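Local coordinates for oligopeptide ABC transporter, periplasmic oligopeptide-binding protein, putative (Thermotoga maritima MSB8, PDB 5IPW) that probably binds oligopeptides outside the cytoplasmic membrane and hands them to an ABC transporter for uptake, at residues A[329-334]-A[597-602]. Residues are numbered along the deposited sequence; the frame is centred on the assembly and turned at random.
Sequences LKWIAA and SPAIAK
The indole of Trp331 carries the methyl of Ala599 on one face: CB of Ala599 stands 4.0 Å from the centroid of the six-membered ring, 13° off its normal, a CH-pi contact. It sits toward the rim, near CE3 and CZ3 of Trp331. A side chain as small as alanine suits this spot, because the ring lies close against the neighbouring strand. Trp331 CG lies anti to its own carbonyl carbon, which leans the indole back beside Leu329. NE1, at the ring edge, donates a hydrogen bond to the backbone carbonyl of Pro609, and the ring of Trp301 meets the indole with planes about 40° apart.

Leu329 continues the apolar row on the same face of the sheet. Its CB lies 4.3 Å from Ala599 CB, and CD1 reaches on to the methyl of Ala601, 4.1 Å away. The backbones are joined by a hydrogen-bonded antiparallel pair: Leu329 N donates to Ala599 O at 2.7 Å, tilted 32° from the carbonyl plane, while Ala599 N approaches Leu329 O on a lone pair at 3.1 Å. Lys330 then centres an inverse gamma turn, closed by a weak bond from Trp331 N to Leu329 O. After the turn, Ser597 N donates a hydrogen bond to Trp331 O, 2.7 Å away, and Pro598, which has no N-H to offer, fits between the bonded residues Ser597 and Ala599. The buried hydroxyl of Ser597 is satisfied by Trp301 NE1 and Gly305 O.

The two segments lie on the central strands 326-333 and 599-602 of a small mixed sheet, 599-602 being flanked by 299-300 and 326-333 by 613-614. Joining segments 263 residues apart in sequence, this antiparallel pairing interrupted by a gamma turn is consistent with the periplasmic binding protein fold, whose lobes are built from distant parts of the chain.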
# COMPACT_ATOMS: atom_id res chain seq x y z
N LEU A 329 8.33 10.54 14.43
CA LEU A 329 8.26 9.10 14.29
C LEU A 329 8.99 8.69 13.02
O LEU A 329 8.69 9.20 11.93
CB LEU A 329 6.80 8.63 14.29
CG LEU A 329 6.07 9.02 15.58
CD1 LEU A 329 4.57 8.95 15.40
CD2 LEU A 329 6.50 8.13 16.74
N LYS A 330 9.95 7.79 13.17
CA LYS A 330 10.83 7.38 12.08
C LYS A 330 10.18 6.30 11.23
O LYS A 330 10.71 5.20 11.09
CB LYS A 330 12.18 6.87 12.63
CG LYS A 330 13.26 7.93 12.75
CD LYS A 330 13.19 8.70 14.06
CE LYS A 330 14.14 9.89 14.05
NZ LYS A 330 13.90 10.78 15.22
N TRP A 331 9.02 6.61 10.66
CA TRP A 331 8.37 5.68 9.74
C TRP A 331 9.08 5.73 8.39
O TRP A 331 9.63 6.76 8.01
CB TRP A 331 6.89 6.02 9.55
CG TRP A 331 6.07 5.96 10.80
CD1 TRP A 331 6.48 5.55 12.04
CD2 TRP A 331 4.69 6.27 10.92
NE1 TRP A 331 5.43 5.62 12.92
CE2 TRP A 331 4.32 6.05 12.25
CE3 TRP A 331 3.72 6.72 10.02
CZ2 TRP A 331 3.04 6.28 12.71
CZ3 TRP A 331 2.45 6.94 10.48
CH2 TRP A 331 2.11 6.72 11.81
N ILE A 332 9.05 4.61 7.67
CA ILE A 332 9.73 4.50 6.38
C ILE A 332 8.75 4.34 5.22
O ILE A 332 7.61 3.91 5.41
CB ILE A 332 10.73 3.32 6.38
CG1 ILE A 332 10.01 1.97 6.55
CG2 ILE A 332 11.79 3.53 7.46
CD1 ILE A 332 10.89 0.76 6.30
N ALA A 333 9.19 4.72 4.02
CA ALA A 333 8.45 4.44 2.80
C ALA A 333 8.72 3.00 2.42
O ALA A 333 9.70 2.41 2.88
CB ALA A 333 8.88 5.38 1.68
N ALA A 334 7.87 2.43 1.58
CA ALA A 334 7.95 1.01 1.24
C ALA A 334 8.64 0.79 -0.10
O ALA A 334 8.13 0.05 -0.96
CB ALA A 334 6.56 0.39 1.24
N SER A 597 9.97 8.37 5.93
CA SER A 597 8.67 8.99 5.65
C SER A 597 8.05 9.33 7.00
O SER A 597 7.14 8.64 7.46
CB SER A 597 7.77 8.02 4.87
OG SER A 597 6.56 8.64 4.50
N PRO A 598 8.55 10.39 7.64
CA PRO A 598 8.27 10.61 9.04
C PRO A 598 6.91 11.20 9.34
O PRO A 598 6.27 11.82 8.49
CB PRO A 598 9.36 11.60 9.45
CG PRO A 598 9.57 12.41 8.23
CD PRO A 598 9.44 11.43 7.09
N ALA A 599 6.47 10.98 10.58
CA ALA A 599 5.24 11.54 11.08
C ALA A 599 5.58 12.25 12.36
O ALA A 599 6.69 12.10 12.88
CB ALA A 599 4.23 10.43 11.36
N ILE A 600 4.64 13.02 12.88
CA ILE A 600 4.81 13.61 14.19
C ILE A 600 3.59 13.33 15.03
O ILE A 600 2.49 13.14 14.52
CB ILE A 600 5.09 15.13 14.14
CG1 ILE A 600 3.86 15.93 13.71
CG2 ILE A 600 6.26 15.41 13.20
CD1 ILE A 600 4.03 17.43 13.88
N ALA A 601 3.82 13.28 16.34
CA ALA A 601 2.77 13.13 17.31
C ALA A 601 3.16 13.95 18.52
O ALA A 601 4.27 13.84 19.00
CB ALA A 601 2.61 11.67 17.70
N LYS A 602 2.25 14.77 19.01
CA LYS A 602 2.47 15.46 20.26
C LYS A 602 2.81 14.46 21.35
O LYS A 602 2.40 13.30 21.29
CB LYS A 602 1.22 16.25 20.65
CG LYS A 602 0.95 17.44 19.75
CD LYS A 602 1.85 18.62 20.06
CE LYS A 602 1.36 19.37 21.28
NZ LYS A 602 2.09 20.66 21.39